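Local coordinates for phosphatidylinositide phosphatase SAC2 (Homo sapiens, PDB 4XUU), which removes the 4-phosphate from phosphatidylinositol 4-phosphate, contributes to endocytic recycling, and is represented here by its hSac2 domain, at residues L52-S56 and A57-A61. Numbering follows the deposited sequence.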
ATOM      1  N   LEU A  52       5.657  19.045 -10.672  1.00 29.97           N
ATOM      2  CA  LEU A  52       4.531  19.809 -10.145  1.00 30.42           C
ATOM      3  C   LEU A  52       3.220  19.269 -10.690  1.00 30.20           C
ATOM      4  O   LEU A  52       3.140  18.827 -11.833  1.00 30.01           O
ATOM      5  CB  LEU A  52       4.658  21.302 -10.488  1.00 31.71           C
ATOM      6  CG  LEU A  52       5.955  22.049 -10.146  1.00 32.87           C
ATOM      7  CD1 LEU A  52       5.943  23.452 -10.753  1.00 34.69           C
ATOM      8  CD2 LEU A  52       6.221  22.108  -8.640  1.00 33.74           C
ATOM      9  N   LEU A  53       2.184  19.320  -9.869  1.00 30.74           N
ATOM     10  CA  LEU A  53       0.881  18.864 -10.302  1.00 31.45           C
ATOM     11  C   LEU A  53      -0.167  19.963 -10.135  1.00 33.57           C
ATOM     12  O   LEU A  53      -0.397  20.462  -9.033  1.00 34.99           O
ATOM     13  CB  LEU A  53       0.477  17.580  -9.555  1.00 31.27           C
ATOM     14  CG  LEU A  53      -0.918  17.005  -9.812  1.00 32.67           C
ATOM     15  CD1 LEU A  53      -1.096  16.580 -11.288  1.00 31.85           C
ATOM     16  CD2 LEU A  53      -1.229  15.851  -8.851  1.00 33.06           C
ATOM     17  N   SER A  54      -0.790  20.340 -11.244  1.00 34.55           N
ATOM     18  CA  SER A  54      -1.967  21.200 -11.191  1.00 37.59           C
ATOM     19  C   SER A  54      -3.220  20.363 -11.426  1.00 39.17           C
ATOM     20  O   SER A  54      -3.142  19.145 -11.595  1.00 38.01           O
ATOM     21  CB  SER A  54      -1.877  22.343 -12.212  1.00 38.68           C
ATOM     22  OG  SER A  54      -2.357  21.937 -13.475  1.00 38.74           O
ATOM     23  N   ASN A  55      -4.374  21.023 -11.435  1.00 42.61           N
ATOM     24  CA  ASN A  55      -5.649  20.354 -11.667  1.00 44.91           C
ATOM     25  C   ASN A  55      -5.797  19.807 -13.092  1.00 44.99           C
ATOM     26  O   ASN A  55      -6.643  18.951 -13.346  1.00 46.70           O
ATOM     27  CB  ASN A  55      -6.808  21.298 -11.338  1.00 49.20           C
ATOM     28  CG  ASN A  55      -6.928  22.447 -12.327  1.00 51.23           C
ATOM     29  OD1 ASN A  55      -7.856  22.491 -13.131  1.00 54.64           O
ATOM     30  ND2 ASN A  55      -5.984  23.373 -12.279  1.00 49.58           N
ATOM     31  N   SER A  56      -4.968  20.294 -14.012  1.00 43.81           N
ATOM     32  CA  SER A  56      -5.108  19.946 -15.423  1.00 45.02           C
ATOM     33  C   SER A  56      -3.808  19.521 -16.112  1.00 42.69           C
ATOM     34  O   SER A  56      -3.835  19.040 -17.243  1.00 43.81           O
ATOM     35  CB  SER A  56      -5.714  21.121 -16.175  1.00 48.42           C
ATOM     36  OG  SER A  56      -4.795  22.193 -16.245  1.00 47.68           O
ATOM     37  N   ALA A  57      -2.678  19.694 -15.431  1.00 40.24           N
ATOM     38  CA  ALA A  57      -1.375  19.414 -16.023  1.00 38.64           C
ATOM     39  C   ALA A  57      -0.345  19.027 -14.976  1.00 36.26           C
ATOM     40  O   ALA A  57      -0.500  19.324 -13.792  1.00 36.01           O
ATOM     41  CB  ALA A  57      -0.889  20.624 -16.804  1.00 39.77           C
ATOM     42  N   TYR A  58       0.708  18.351 -15.417  1.00 35.56           N
ATOM     43  CA  TYR A  58       1.876  18.154 -14.576  1.00 34.04           C
ATOM     44  C   TYR A  58       3.093  18.755 -15.262  1.00 34.41           C
ATOM     45  O   TYR A  58       3.117  18.892 -16.492  1.00 36.08           O
ATOM     46  CB  TYR A  58       2.078  16.679 -14.205  1.00 33.52           C
ATOM     47  CG  TYR A  58       2.462  15.763 -15.343  1.00 34.65           C
ATOM     48  CD1 TYR A  58       1.538  15.431 -16.340  1.00 37.21           C
ATOM     49  CD2 TYR A  58       3.743  15.209 -15.413  1.00 33.94           C
ATOM     50  CE1 TYR A  58       1.883  14.580 -17.386  1.00 39.19           C
ATOM     51  CE2 TYR A  58       4.099  14.354 -16.451  1.00 36.28           C
ATOM     52  CZ  TYR A  58       3.162  14.048 -17.436  1.00 39.14           C
ATOM     53  OH  TYR A  58       3.497  13.213 -18.473  1.00 42.21           O
ATOM     54  N   TYR A  59       4.078  19.141 -14.456  1.00 33.60           N
ATOM     55  CA  TYR A  59       5.243  19.880 -14.926  1.00 34.46           C
ATOM     56  C   TYR A  59       6.506  19.145 -14.517  1.00 34.39           C
ATOM     57  O   TYR A  59       6.661  18.775 -13.346  1.00 33.40           O
ATOM     58  CB  TYR A  59       5.251  21.289 -14.329  1.00 34.89           C
ATOM     59  CG  TYR A  59       4.048  22.124 -14.713  1.00 35.65           C
ATOM     60  CD1 TYR A  59       2.796  21.903 -14.129  1.00 34.76           C
ATOM     61  CD2 TYR A  59       4.161  23.129 -15.661  1.00 36.73           C
ATOM     62  CE1 TYR A  59       1.690  22.659 -14.493  1.00 36.38           C
ATOM     63  CE2 TYR A  59       3.071  23.899 -16.020  1.00 38.73           C
ATOM     64  CZ  TYR A  59       1.837  23.661 -15.443  1.00 38.40           C
ATOM     65  OH  TYR A  59       0.761  24.431 -15.824  1.00 40.00           O
ATOM     66  N   VAL A  60       7.396  18.922 -15.481  1.00 36.11           N
ATOM     67  CA  VAL A  60       8.662  18.251 -15.211  1.00 36.97           C
ATOM     68  C   VAL A  60       9.831  19.149 -15.593  1.00 39.23           C
ATOM     69  O   VAL A  60       9.958  19.568 -16.746  1.00 41.11           O
ATOM     70  CB  VAL A  60       8.775  16.891 -15.938  1.00 38.12           C
ATOM     71  CG1 VAL A  60      10.003  16.137 -15.457  1.00 38.62           C
ATOM     72  CG2 VAL A  60       7.520  16.045 -15.727  1.00 37.34           C
ATOM     73  N   ALA A  61      10.678  19.439 -14.609  1.00 39.85           N
ATOM     74  CA  ALA A  61      11.845  20.285 -14.807  1.00 42.94           C
ATOM     75  C   ALA A  61      13.117  19.564 -14.379  1.00 44.90           C
ATOM     76  O   ALA A  61      13.242  19.153 -13.224  1.00 44.04           O
ATOM     77  CB  ALA A  61      11.688  21.588 -14.043  1.00 42.70           C
TER
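Ser54 and Ala57 close the turn of a tight antiparallel hairpin, Ser54 through its backbone N and hydroxyl, Ala57 through its N and O. Ser54 N donates to Ala57 O over 2.8 Å, nearly in line with the carbonyl. Ala57 N reaches back to Ser54 OG at 3.0 Å along a distinctly bent path. The same hydroxyl oxygen accepts from Ser56 N at 3.1 Å, an ST turn, so a side chain rather than a main-chain carbonyl receives two amides of the reversal. It can do so because OG lies between the backbone N and the carbonyl carbon of its own residue (chi1 86°), facing the returning strand.

Beyond the non-hydrogen-bonded pair Leu53 and Tyr58, Leu52 and Tyr59 form a hydrogen-bonded pair: Leu52 N meets Tyr59 O at 2.9 Å on a lone pair, and Tyr59 N returns to Leu52 O at 2.8 Å. Leu52 CB touches Tyr59 CB at 3.9 Å. Leu52 O lies in the plane of the Tyr59 ring, at its edge. On the face opposite Leu52 and Tyr59, Leu53 CD1 approaches Tyr58 CB, and helix 129-145 packs against Leu53.

Outward again, Glu24 OE1 is hydrogen-bonded to both Ser54 OG and Tyr59 OH, tying the turn to the ring of the second strand. With an alanine here in place of Ser54, the amides of Ser56 and Ala57 would probably lose their shared acceptor, and Glu24 one of its partners. Since Ser54 OG already accepts from two amides, its bond to Glu24 is consistent with the hydroxyl turning its hydrogen to the carboxylate.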